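Gram-negative insecticidal protein (Chromobacterium piscinae, PDB 6FBM) is an insecticidal toxin that combines a membrane-attack-complex/perforin (MACPF) domain, probably used for pore formation, with a beta-tripod domain. Local coordinates at residues G351-G359 / R416-L424; A446-W456 / S468-G476. All blocks are in the same frame, centred on the assembly; numbering follows the deposited sequence.

Contact 1: residues G351-G359 / R416-L424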
ATOM      1  N   GLY A 351     -20.769  -6.196  57.451  1.00 17.65           N
ATOM      2  CA  GLY A 351     -19.910  -7.294  57.055  1.00 16.89           C
ATOM      3  C   GLY A 351     -19.054  -7.933  58.153  1.00 16.39           C
ATOM      4  O   GLY A 351     -18.194  -8.792  57.858  1.00 15.89           O
ATOM      5  N   TYR A 352     -19.288  -7.560  59.420  1.00 14.91           N
ATOM      6  CA  TYR A 352     -18.657  -8.251  60.535  1.00 13.99           C
ATOM      7  C   TYR A 352     -19.474  -9.494  60.846  1.00 13.23           C
ATOM      8  O   TYR A 352     -20.690  -9.494  60.703  1.00 12.96           O
ATOM      9  CB  TYR A 352     -18.587  -7.374  61.763  1.00 13.83           C
ATOM     10  CG  TYR A 352     -17.460  -6.377  61.747  1.00 14.03           C
ATOM     11  CD1 TYR A 352     -17.632  -5.105  61.181  1.00 14.08           C
ATOM     12  CD2 TYR A 352     -16.249  -6.685  62.333  1.00 13.49           C
ATOM     13  CE1 TYR A 352     -16.615  -4.186  61.176  1.00 13.90           C
ATOM     14  CE2 TYR A 352     -15.224  -5.771  62.344  1.00 14.34           C
ATOM     15  CZ  TYR A 352     -15.401  -4.517  61.754  1.00 14.40           C
ATOM     16  OH  TYR A 352     -14.362  -3.611  61.770  1.00 13.99           O
ATOM     17  N   LYS A 353     -18.793 -10.551  61.276  1.00 13.29           N
ATOM     18  CA  LYS A 353     -19.421 -11.866  61.407  1.00 13.32           C
ATOM     19  C   LYS A 353     -19.165 -12.503  62.774  1.00 12.08           C
ATOM     20  O   LYS A 353     -18.102 -12.337  63.357  1.00 12.69           O
ATOM     21  CB  LYS A 353     -18.927 -12.792  60.303  1.00 13.62           C
ATOM     22  CG  LYS A 353     -19.049 -12.232  58.890  1.00 14.17           C
ATOM     23  CD  LYS A 353     -20.506 -12.048  58.431  1.00 14.41           C
ATOM     24  CE  LYS A 353     -20.581 -11.323  57.096  1.00 14.31           C
ATOM     25  NZ  LYS A 353     -21.902 -11.555  56.458  1.00 15.12           N
ATOM     26  N   MET A 354     -20.166 -13.228  63.251  1.00 10.84           N
ATOM     27  CA  MET A 354     -20.106 -14.000  64.486  1.00  9.93           C
ATOM     28  C   MET A 354     -19.364 -15.280  64.255  1.00  9.80           C
ATOM     29  O   MET A 354     -19.563 -15.923  63.210  1.00  9.69           O
ATOM     30  CB  MET A 354     -21.524 -14.334  64.963  1.00  9.54           C
ATOM     31  CG  MET A 354     -21.616 -15.198  66.213  1.00  9.25           C
ATOM     32  SD  MET A 354     -23.342 -15.414  66.591  1.00  8.65           S
ATOM     33  CE  MET A 354     -23.212 -16.664  67.879  1.00  9.11           C
ATOM     34  N   VAL A 355     -18.524 -15.653  65.229  1.00  9.71           N
ATOM     35  CA  VAL A 355     -17.842 -16.956  65.209  1.00  9.96           C
ATOM     36  C   VAL A 355     -18.199 -17.887  66.375  1.00 10.48           C
ATOM     37  O   VAL A 355     -17.849 -19.079  66.347  1.00 10.60           O
ATOM     38  CB  VAL A 355     -16.326 -16.782  65.147  1.00  9.95           C
ATOM     39  CG1 VAL A 355     -15.964 -16.116  63.833  1.00 10.12           C
ATOM     40  CG2 VAL A 355     -15.797 -15.988  66.329  1.00  9.78           C
ATOM     41  N   GLY A 356     -18.906 -17.361  67.385  1.00 10.98           N
ATOM     42  CA  GLY A 356     -19.253 -18.137  68.571  1.00 10.94           C
ATOM     43  C   GLY A 356     -20.076 -17.350  69.552  1.00 10.95           C
ATOM     44  O   GLY A 356     -20.178 -16.129  69.433  1.00 11.81           O
ATOM     45  N   GLN A 357     -20.688 -18.067  70.495  1.00 10.67           N
ATOM     46  CA  GLN A 357     -21.400 -17.460  71.630  1.00 10.64           C
ATOM     47  C   GLN A 357     -20.459 -17.196  72.764  1.00 10.32           C
ATOM     48  O   GLN A 357     -19.477 -17.916  72.942  1.00 10.17           O
ATOM     49  CB  GLN A 357     -22.514 -18.367  72.161  1.00 10.51           C
ATOM     50  CG  GLN A 357     -23.848 -17.998  71.589  1.00 10.56           C
ATOM     51  CD  GLN A 357     -24.931 -18.944  71.969  1.00 10.63           C
ATOM     52  OE1 GLN A 357     -24.695 -19.984  72.582  1.00 10.84           O
ATOM     53  NE2 GLN A 357     -26.143 -18.597  71.597  1.00 10.65           N
ATOM     54  N   PHE A 358     -20.792 -16.178  73.542  1.00  9.93           N
ATOM     55  CA  PHE A 358     -20.184 -16.023  74.853  1.00 10.02           C
ATOM     56  C   PHE A 358     -21.016 -16.799  75.879  1.00 10.34           C
ATOM     57  O   PHE A 358     -22.253 -16.690  75.865  1.00 10.67           O
ATOM     58  CB  PHE A 358     -20.069 -14.553  75.266  1.00  9.62           C
ATOM     59  CG  PHE A 358     -19.245 -14.369  76.475  1.00  9.21           C
ATOM     60  CD1 PHE A 358     -17.862 -14.299  76.368  1.00  9.27           C
ATOM     61  CD2 PHE A 358     -19.817 -14.369  77.736  1.00  9.30           C
ATOM     62  CE1 PHE A 358     -17.057 -14.193  77.500  1.00  9.17           C
ATOM     63  CE2 PHE A 358     -19.020 -14.252  78.880  1.00  9.02           C
ATOM     64  CZ  PHE A 358     -17.649 -14.158  78.750  1.00  9.02           C
ATOM     65  N   GLY A 359     -20.348 -17.562  76.744  1.00 10.19           N
ATOM     66  CA  GLY A 359     -21.035 -18.361  77.765  1.00 11.10           C
ATOM     67  C   GLY A 359     -20.718 -17.964  79.195  1.00 11.70           C
ATOM     68  O   GLY A 359     -19.592 -17.577  79.488  1.00 12.66           O
ATOM     69  N   ARG A 416     -13.184 -23.949  59.669  1.00 19.75           N
ATOM     70  CA  ARG A 416     -13.330 -24.397  61.053  1.00 20.24           C
ATOM     71  C   ARG A 416     -14.249 -23.466  61.805  1.00 20.36           C
ATOM     72  O   ARG A 416     -14.271 -22.272  61.539  1.00 20.27           O
ATOM     73  CB  ARG A 416     -11.979 -24.329  61.774  1.00 20.86           C
ATOM     74  CG  ARG A 416     -10.869 -25.133  61.150  1.00 19.77           C
ATOM     75  CD  ARG A 416     -11.034 -26.604  61.466  1.00 19.86           C
ATOM     76  NE  ARG A 416      -9.915 -27.315  60.873  1.00 20.59           N
ATOM     77  CZ  ARG A 416      -9.808 -27.684  59.601  1.00 20.17           C
ATOM     78  NH1 ARG A 416     -10.787 -27.475  58.743  1.00 20.15           N
ATOM     79  NH2 ARG A 416      -8.693 -28.278  59.205  1.00 20.92           N
ATOM     80  N   ALA A 417     -14.985 -24.014  62.766  1.00 19.84           N
ATOM     81  CA  ALA A 417     -15.798 -23.202  63.669  1.00 18.28           C
ATOM     82  C   ALA A 417     -14.987 -22.876  64.926  1.00 17.53           C
ATOM     83  O   ALA A 417     -14.141 -23.652  65.352  1.00 16.76           O
ATOM     84  CB  ALA A 417     -17.077 -23.930  64.020  1.00 18.08           C
ATOM     85  N   LEU A 418     -15.224 -21.690  65.475  1.00 16.23           N
ATOM     86  CA  LEU A 418     -14.484 -21.203  66.635  1.00 14.53           C
ATOM     87  C   LEU A 418     -15.246 -21.330  67.952  1.00 13.42           C
ATOM     88  O   LEU A 418     -14.635 -21.297  69.024  1.00 12.64           O
ATOM     89  CB  LEU A 418     -14.080 -19.759  66.428  1.00 14.84           C
ATOM     90  CG  LEU A 418     -13.327 -19.439  65.130  1.00 15.76           C
ATOM     91  CD1 LEU A 418     -12.745 -18.027  65.204  1.00 15.56           C
ATOM     92  CD2 LEU A 418     -12.207 -20.456  64.861  1.00 15.64           C
ATOM     93  N   GLY A 419     -16.567 -21.516  67.875  1.00 12.04           N
ATOM     94  CA  GLY A 419     -17.372 -21.702  69.059  1.00 11.32           C
ATOM     95  C   GLY A 419     -18.725 -22.302  68.797  1.00 10.71           C
ATOM     96  O   GLY A 419     -19.309 -22.085  67.744  1.00 10.47           O
ATOM     97  N   ASP A 420     -19.234 -23.034  69.788  1.00 10.40           N
ATOM     98  CA  ASP A 420     -20.565 -23.613  69.695  1.00 10.38           C
ATOM     99  C   ASP A 420     -21.623 -22.615  70.109  1.00 10.01           C
ATOM    100  O   ASP A 420     -21.323 -21.560  70.629  1.00  9.48           O
ATOM    101  CB  ASP A 420     -20.651 -24.890  70.525  1.00 10.32           C
ATOM    102  CG  ASP A 420     -19.778 -26.001  69.979  1.00 10.19           C
ATOM    103  OD1 ASP A 420     -19.477 -26.010  68.775  1.00  9.87           O
ATOM    104  OD2 ASP A 420     -19.385 -26.879  70.760  1.00 10.12           O
ATOM    105  N   VAL A 421     -22.860 -23.001  69.860  1.00 10.23           N
ATOM    106  CA  VAL A 421     -24.033 -22.199  70.134  1.00 10.41           C
ATOM    107  C   VAL A 421     -25.021 -23.043  70.909  1.00 10.78           C
ATOM    108  O   VAL A 421     -25.391 -24.138  70.470  1.00 11.39           O
ATOM    109  CB  VAL A 421     -24.694 -21.780  68.817  1.00 10.19           C
ATOM    110  CG1 VAL A 421     -25.996 -21.057  69.080  1.00  9.88           C
ATOM    111  CG2 VAL A 421     -23.730 -20.925  67.997  1.00 10.28           C
ATOM    112  N   MET A 422     -25.438 -22.548  72.061  1.00 11.28           N
ATOM    113  CA  MET A 422     -26.459 -23.205  72.853  1.00 11.56           C
ATOM    114  C   MET A 422     -27.797 -22.666  72.429  1.00 12.02           C
ATOM    115  O   MET A 422     -27.927 -21.484  72.152  1.00 11.71           O
ATOM    116  CB  MET A 422     -26.279 -22.912  74.337  1.00 11.30           C
ATOM    117  CG  MET A 422     -24.971 -23.388  74.911  1.00 11.05           C
ATOM    118  SD  MET A 422     -24.688 -25.141  74.775  1.00 10.22           S
ATOM    119  CE  MET A 422     -26.038 -25.821  75.703  1.00 10.23           C
ATOM    120  N   MET A 423     -28.780 -23.556  72.412  1.00 13.36           N
ATOM    121  CA  MET A 423     -30.176 -23.225  72.200  1.00 14.37           C
ATOM    122  C   MET A 423     -30.906 -23.714  73.443  1.00 14.86           C
ATOM    123  O   MET A 423     -30.979 -24.920  73.682  1.00 16.52           O
ATOM    124  CB  MET A 423     -30.711 -23.912  70.936  1.00 14.54           C
ATOM    125  CG  MET A 423     -30.036 -23.458  69.643  1.00 14.77           C
ATOM    126  SD  MET A 423     -30.266 -21.717  69.232  1.00 14.82           S
ATOM    127  CE  MET A 423     -31.973 -21.681  68.687  1.00 13.54           C
ATOM    128  N   LEU A 424     -31.433 -22.773  74.218  1.00 15.09           N
ATOM    129  CA  LEU A 424     -31.887 -23.025  75.578  1.00 14.61           C
ATOM    130  C   LEU A 424     -33.352 -22.609  75.749  1.00 15.92           C
ATOM    131  O   LEU A 424     -33.737 -21.489  75.392  1.00 14.79           O
ATOM    132  CB  LEU A 424     -31.015 -22.269  76.572  1.00 13.85           C
ATOM    133  CG  LEU A 424     -29.506 -22.550  76.519  1.00 13.77           C
ATOM    134  CD1 LEU A 424     -28.733 -21.545  77.366  1.00 13.51           C
ATOM    135  CD2 LEU A 424     -29.145 -23.946  76.965  1.00 13.36           C
TER
HETATM  136  O   HOH W   1     -16.815 -19.905  63.837  1.00  9.07           O
HETATM  137  O   HOH W   2     -29.114 -18.694  71.344  1.00  6.76           O
HETATM  138  O   HOH W   3     -18.958 -20.416  71.402  1.00 20.45           O
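Q357 lays its amide across V421, the two side chains meeting at about a right angle, with NE2 3.5 Å from V421 CG1. This is a buried junction in what is probably the beta-tripod part of the toxin, where the chain between strands 352-354 and 358-360 packs on the chain leading into strand 421-426. Q357 gets there with a chi1 of -97°, off the usual staggered values, and a chain extended beyond CG. OE1 accepts the backbone N-H of M422 at 2.7 Å; the bond is fairly straight, 161° at the hydrogen, although the donor sits above the carbonyl plane rather than on a lone pair. NE2 makes only a weak bond back to M422 O, at 3.4 Å, and is held further by N345 OD1 on strand 342-346. The amide thus meets both backbone polar groups of M422, firmly at the N-H and weakly at the carbonyl, somewhat as a neighbouring strand would.

The middle of the contact has no side chains at all: G356 and G419 bring their CA atoms to 4.1 Å, and the two backbones lie close together. Their surroundings look alike, since V355-G356-Q357 and L418-G419-D420 follow nearly the same backbone path, consistent with the internal repetition of a beta-tripod. D420 turns away to the salt bridge with R408 and the N-H of G485. V355 and L418 close the other end, their branches crossing obliquely with L418 CD1 against V355 CB at 3.8 Å; F374 also packs on V355. M354 reaches over with its chain fully extended to bring CE near V421 CG2. Beside the valine-leucine pair, one water joins the two backbones, donating to V355 O at 2.8 Å and accepting from L418 N at 2.9 Å.

Contact 2: residues A446-W456 / S468-G476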
ATOM      1  N   ALA A 446      -5.621 -22.397  64.238  1.00 24.95           N
ATOM      2  CA  ALA A 446      -4.815 -23.449  64.858  1.00 25.01           C
ATOM      3  C   ALA A 446      -5.761 -24.454  65.505  1.00 24.78           C
ATOM      4  O   ALA A 446      -6.716 -24.053  66.176  1.00 25.30           O
ATOM      5  CB  ALA A 446      -3.898 -22.851  65.907  1.00 24.04           C
ATOM      6  N   ASP A 447      -5.483 -25.746  65.320  1.00 24.06           N
ATOM      7  CA  ASP A 447      -6.238 -26.811  65.999  1.00 25.05           C
ATOM      8  C   ASP A 447      -6.275 -26.569  67.501  1.00 25.36           C
ATOM      9  O   ASP A 447      -5.326 -26.015  68.074  1.00 24.58           O
ATOM     10  CB  ASP A 447      -5.593 -28.187  65.751  1.00 24.64           C
ATOM     11  CG  ASP A 447      -5.655 -28.618  64.297  1.00 24.91           C
ATOM     12  OD1 ASP A 447      -6.548 -28.142  63.546  1.00 24.38           O
ATOM     13  OD2 ASP A 447      -4.815 -29.463  63.927  1.00 24.36           O
ATOM     14  N   VAL A 448      -7.371 -26.970  68.146  1.00 25.87           N
ATOM     15  CA  VAL A 448      -7.484 -26.758  69.594  1.00 24.80           C
ATOM     16  C   VAL A 448      -6.424 -27.619  70.301  1.00 24.30           C
ATOM     17  O   VAL A 448      -6.220 -28.773  69.954  1.00 23.37           O
ATOM     18  CB  VAL A 448      -8.898 -27.031  70.128  1.00 24.01           C
ATOM     19  CG1 VAL A 448      -8.950 -26.864  71.634  1.00 23.72           C
ATOM     20  CG2 VAL A 448      -9.889 -26.072  69.494  1.00 24.61           C
ATOM     21  N   GLN A 449      -5.737 -26.999  71.262  1.00 25.39           N
ATOM     22  CA  GLN A 449      -4.703 -27.651  72.063  1.00 26.13           C
ATOM     23  C   GLN A 449      -5.169 -27.881  73.504  1.00 28.20           C
ATOM     24  O   GLN A 449      -5.110 -29.004  74.009  1.00 31.64           O
ATOM     25  CB  GLN A 449      -3.423 -26.831  72.019  1.00 23.90           C
ATOM     26  CG  GLN A 449      -2.767 -26.875  70.656  1.00 23.06           C
ATOM     27  CD  GLN A 449      -1.359 -26.333  70.654  1.00 24.22           C
ATOM     28  OE1 GLN A 449      -1.064 -25.292  71.258  1.00 22.25           O
ATOM     29  NE2 GLN A 449      -0.461 -27.066  69.986  1.00 24.87           N
ATOM     30  N   THR A 450      -5.660 -26.819  74.136  1.00 28.50           N
ATOM     31  CA  THR A 450      -6.186 -26.893  75.483  1.00 27.32           C
ATOM     32  C   THR A 450      -7.688 -26.653  75.502  1.00 27.83           C
ATOM     33  O   THR A 450      -8.262 -26.063  74.584  1.00 25.37           O
ATOM     34  CB  THR A 450      -5.554 -25.818  76.359  1.00 28.31           C
ATOM     35  OG1 THR A 450      -5.804 -24.534  75.777  1.00 31.91           O
ATOM     36  CG2 THR A 450      -4.052 -26.043  76.465  1.00 30.82           C
ATOM     37  N   LEU A 451      -8.307 -27.132  76.579  1.00 27.30           N
ATOM     38  CA  LEU A 451      -9.690 -26.846  76.923  1.00 25.00           C
ATOM     39  C   LEU A 451      -9.659 -26.545  78.421  1.00 25.31           C
ATOM     40  O   LEU A 451      -9.361 -27.419  79.221  1.00 26.15           O
ATOM     41  CB  LEU A 451     -10.580 -28.042  76.594  1.00 23.31           C
ATOM     42  CG  LEU A 451     -10.884 -28.285  75.099  1.00 22.20           C
ATOM     43  CD1 LEU A 451     -11.330 -29.710  74.807  1.00 20.66           C
ATOM     44  CD2 LEU A 451     -11.950 -27.316  74.594  1.00 23.32           C
ATOM     45  N   GLN A 452      -9.923 -25.285  78.777  1.00 26.45           N
ATOM     46  CA  GLN A 452      -9.760 -24.775  80.155  1.00 25.53           C
ATOM     47  C   GLN A 452     -10.979 -23.952  80.577  1.00 23.21           C
ATOM     48  O   GLN A 452     -11.899 -23.752  79.788  1.00 23.25           O
ATOM     49  CB  GLN A 452      -8.499 -23.906  80.235  1.00 25.55           C
ATOM     50  CG  GLN A 452      -7.233 -24.628  79.808  1.00 25.85           C
ATOM     51  CD  GLN A 452      -5.996 -23.722  79.798  1.00 26.14           C
ATOM     52  OE1 GLN A 452      -6.062 -22.527  80.094  1.00 24.91           O
ATOM     53  NE2 GLN A 452      -4.859 -24.302  79.413  1.00 25.40           N
ATOM     54  N   ASN A 453     -10.980 -23.499  81.833  1.00 21.39           N
ATOM     55  CA  ASN A 453     -12.010 -22.572  82.350  1.00 19.41           C
ATOM     56  C   ASN A 453     -13.418 -22.970  81.986  1.00 17.91           C
ATOM     57  O   ASN A 453     -14.161 -22.191  81.395  1.00 17.45           O
ATOM     58  CB  ASN A 453     -11.735 -21.131  81.885  1.00 20.03           C
ATOM     59  CG  ASN A 453     -10.363 -20.645  82.317  1.00 21.02           C
ATOM     60  OD1 ASN A 453      -9.953 -20.864  83.471  1.00 20.42           O
ATOM     61  ND2 ASN A 453      -9.634 -20.009  81.388  1.00 21.67           N
ATOM     62  N   ARG A 454     -13.780 -24.200  82.348  1.00 17.11           N
ATOM     63  CA  ARG A 454     -15.121 -24.732  82.095  1.00 16.43           C
ATOM     64  C   ARG A 454     -16.177 -23.676  82.389  1.00 15.75           C
ATOM     65  O   ARG A 454     -16.119 -22.997  83.414  1.00 14.63           O
ATOM     66  CB  ARG A 454     -15.381 -25.953  82.966  1.00 16.47           C
ATOM     67  CG  ARG A 454     -16.673 -26.710  82.658  1.00 17.53           C
ATOM     68  CD  ARG A 454     -16.812 -27.904  83.570  1.00 18.40           C
ATOM     69  NE  ARG A 454     -17.023 -27.473  84.952  1.00 19.90           N
ATOM     70  CZ  ARG A 454     -18.171 -27.033  85.454  1.00 20.59           C
ATOM     71  NH1 ARG A 454     -19.261 -26.971  84.696  1.00 21.20           N
ATOM     72  NH2 ARG A 454     -18.231 -26.665  86.730  1.00 20.57           N
ATOM     73  N   VAL A 455     -17.121 -23.526  81.474  1.00 15.61           N
ATOM     74  CA  VAL A 455     -18.208 -22.581  81.650  1.00 15.71           C
ATOM     75  C   VAL A 455     -19.356 -23.225  82.392  1.00 15.84           C
ATOM     76  O   VAL A 455     -19.939 -22.603  83.281  1.00 15.18           O
ATOM     77  CB  VAL A 455     -18.721 -22.067  80.297  1.00 16.11           C
ATOM     78  CG1 VAL A 455     -19.894 -21.090  80.487  1.00 16.96           C
ATOM     79  CG2 VAL A 455     -17.577 -21.406  79.519  1.00 15.89           C
ATOM     80  N   TRP A 456     -19.683 -24.472  82.018  1.00 15.57           N
ATOM     81  CA  TRP A 456     -20.940 -25.121  82.412  1.00 15.04           C
ATOM     82  C   TRP A 456     -20.956 -26.591  81.967  1.00 16.70           C
ATOM     83  O   TRP A 456     -20.198 -26.984  81.086  1.00 17.08           O
ATOM     84  CB  TRP A 456     -22.090 -24.380  81.759  1.00 13.97           C
ATOM     85  CG  TRP A 456     -23.480 -24.861  82.036  1.00 13.79           C
ATOM     86  CD1 TRP A 456     -24.274 -24.472  83.050  1.00 13.12           C
ATOM     87  CD2 TRP A 456     -24.262 -25.762  81.240  1.00 13.12           C
ATOM     88  NE1 TRP A 456     -25.500 -25.069  82.958  1.00 13.02           N
ATOM     89  CE2 TRP A 456     -25.520 -25.869  81.851  1.00 12.80           C
ATOM     90  CE3 TRP A 456     -24.018 -26.477  80.068  1.00 13.51           C
ATOM     91  CZ2 TRP A 456     -26.541 -26.672  81.341  1.00 12.57           C
ATOM     92  CZ3 TRP A 456     -25.050 -27.277  79.556  1.00 13.36           C
ATOM     93  CH2 TRP A 456     -26.285 -27.363  80.196  1.00 12.93           C
ATOM     94  N   SER A 468     -20.247 -30.676  78.503  1.00 17.39           N
ATOM     95  CA  SER A 468     -19.534 -29.646  79.243  1.00 16.86           C
ATOM     96  C   SER A 468     -18.993 -28.615  78.243  1.00 16.75           C
ATOM     97  O   SER A 468     -18.428 -28.986  77.217  1.00 16.97           O
ATOM     98  CB  SER A 468     -18.371 -30.251  80.036  1.00 17.10           C
ATOM     99  OG  SER A 468     -18.796 -31.341  80.837  1.00 17.49           O
ATOM    100  N   LEU A 469     -19.155 -27.336  78.565  1.00 16.00           N
ATOM    101  CA  LEU A 469     -18.690 -26.244  77.726  1.00 16.13           C
ATOM    102  C   LEU A 469     -17.344 -25.746  78.240  1.00 15.60           C
ATOM    103  O   LEU A 469     -17.223 -25.316  79.380  1.00 15.34           O
ATOM    104  CB  LEU A 469     -19.713 -25.108  77.717  1.00 15.63           C
ATOM    105  CG  LEU A 469     -21.151 -25.514  77.453  1.00 15.79           C
ATOM    106  CD1 LEU A 469     -22.002 -24.262  77.398  1.00 16.50           C
ATOM    107  CD2 LEU A 469     -21.308 -26.333  76.175  1.00 15.38           C
ATOM    108  N   TRP A 470     -16.349 -25.796  77.367  1.00 15.49           N
ATOM    109  CA  TRP A 470     -14.974 -25.471  77.685  1.00 15.29           C
ATOM    110  C   TRP A 470     -14.467 -24.376  76.755  1.00 16.02           C
ATOM    111  O   TRP A 470     -14.908 -24.274  75.609  1.00 16.88           O
ATOM    112  CB  TRP A 470     -14.111 -26.729  77.508  1.00 15.13           C
ATOM    113  CG  TRP A 470     -14.346 -27.786  78.549  1.00 15.48           C
ATOM    114  CD1 TRP A 470     -15.192 -28.866  78.460  1.00 15.96           C
ATOM    115  CD2 TRP A 470     -13.736 -27.867  79.839  1.00 15.72           C
ATOM    116  NE1 TRP A 470     -15.137 -29.606  79.614  1.00 16.12           N
ATOM    117  CE2 TRP A 470     -14.251 -29.013  80.477  1.00 16.22           C
ATOM    118  CE3 TRP A 470     -12.808 -27.077  80.524  1.00 16.32           C
ATOM    119  CZ2 TRP A 470     -13.869 -29.385  81.776  1.00 16.20           C
ATOM    120  CZ3 TRP A 470     -12.402 -27.464  81.813  1.00 16.56           C
ATOM    121  CH2 TRP A 470     -12.939 -28.609  82.421  1.00 16.32           C
ATOM    122  N   GLN A 471     -13.495 -23.608  77.237  1.00 16.51           N
ATOM    123  CA  GLN A 471     -12.863 -22.544  76.462  1.00 16.97           C
ATOM    124  C   GLN A 471     -11.685 -23.137  75.695  1.00 17.89           C
ATOM    125  O   GLN A 471     -10.729 -23.634  76.314  1.00 18.17           O
ATOM    126  CB  GLN A 471     -12.348 -21.455  77.408  1.00 17.15           C
ATOM    127  CG  GLN A 471     -11.782 -20.211  76.738  1.00 17.36           C
ATOM    128  CD  GLN A 471     -10.678 -19.493  77.531  1.00 17.42           C
ATOM    129  OE1 GLN A 471     -10.166 -19.986  78.537  1.00 17.83           O
ATOM    130  NE2 GLN A 471     -10.267 -18.363  77.034  1.00 16.52           N
ATOM    131  N   PRO A 472     -11.727 -23.081  74.349  1.00 17.59           N
ATOM    132  CA  PRO A 472     -10.598 -23.607  73.606  1.00 17.24           C
ATOM    133  C   PRO A 472      -9.405 -22.623  73.580  1.00 18.28           C
ATOM    134  O   PRO A 472      -9.548 -21.411  73.841  1.00 17.96           O
ATOM    135  CB  PRO A 472     -11.190 -23.824  72.227  1.00 16.79           C
ATOM    136  CG  PRO A 472     -12.144 -22.685  72.083  1.00 16.90           C
ATOM    137  CD  PRO A 472     -12.737 -22.498  73.447  1.00 17.54           C
ATOM    138  N   GLY A 473      -8.231 -23.165  73.302  1.00 18.84           N
ATOM    139  CA  GLY A 473      -7.007 -22.375  73.210  1.00 19.91           C
ATOM    140  C   GLY A 473      -5.937 -23.113  72.408  1.00 20.53           C
ATOM    141  O   GLY A 473      -5.957 -24.345  72.244  1.00 19.54           O
ATOM    142  N   ALA A 474      -5.000 -22.336  71.900  1.00 21.30           N
ATOM    143  CA  ALA A 474      -3.895 -22.878  71.154  1.00 22.05           C
ATOM    144  C   ALA A 474      -2.696 -21.961  71.267  1.00 23.54           C
ATOM    145  O   ALA A 474      -2.842 -20.776  71.592  1.00 24.38           O
ATOM    146  CB  ALA A 474      -4.300 -23.065  69.706  1.00 22.64           C
ATOM    147  N   ALA A 475      -1.509 -22.516  71.011  1.00 23.82           N
ATOM    148  CA  ALA A 475      -0.289 -21.713  70.939  1.00 23.31           C
ATOM    149  C   ALA A 475      -0.466 -20.738  69.790  1.00 21.42           C
ATOM    150  O   ALA A 475      -0.743 -21.152  68.673  1.00 20.95           O
ATOM    151  CB  ALA A 475       0.928 -22.602  70.708  1.00 24.39           C
ATOM    152  N   GLY A 476      -0.362 -19.454  70.088  1.00 21.62           N
ATOM    153  CA  GLY A 476      -0.482 -18.401  69.083  1.00 22.82           C
ATOM    154  C   GLY A 476      -1.892 -17.911  68.719  1.00 23.36           C
ATOM    155  O   GLY A 476      -2.022 -16.878  68.012  1.00 26.44           O
TER
HETATM  156  O   HOH W   4      -8.001 -23.356  76.839  1.00 17.98           O
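A chi1 of -71° swings the W470 indole under R454, and R454, with its chain straight as far as CD (chi1 -172°), runs over one face of that ring. R454 CB stands 3.6 Å from the centroid of the W470 six-membered ring in a CH-pi contact, while CD follows on near CZ2. The bend at chi3 then carries the guanidinium off, steeply inclined to the indole, to a salt bridge with E339 and a cation-pi contact with W457. On the other side of the corner at N453, L451 CD2 packs on W470 CB at 3.7 Å.

The side chains of N453 and Q471 run alongside each other and their amides meet N-H to C=O, planes 32° apart: N453 ND2 donates to Q471 OE1 at 2.9 Å, and Q471 NE2 is taken by S480 O. Paired backbone bonds link Q452 and Q471. G473 O accepts from Q449 N at 2.8 Å and from T450 N at 3.1 Å, so two successive residues face G473 alone. The extended Q449 side chain reaches A475, where Q449 OE1 accepts from A475 N at 2.8 Å. Past the corner, V455 N to L469 O and L469 N to W456 O hold the chains together. This is an antiparallel beta hairpin broken by a corner at N453, ending in a classic beta bulge and extended by strand 484-486, probably in the beta-tripod domain.

How the contacts relate
Contact 1 and contact 2 follow one another along the chain, their centres about 14 Å apart, and pack directly in the same Vps62-like region. M422 supplies two of the touches: the residue whose backbone Q357 grips sends SD to 3.8 Å from L469 CD2 and CE to 4.2 Å from W456 CZ3. A separate touch puts G359 C 3.5 Å from V455 CG1, and L418 O approaches P472 CG at 4.2 Å. A polar tie runs through strand 484-486, which pairs with 468-473 while its G485 N binds the D420 carboxylate. The hairpin of contact 2 thus packs against the M422 end of contact 1 and, more loosely, its L418 end. Neither contact touches another chain of the four-chain assembly.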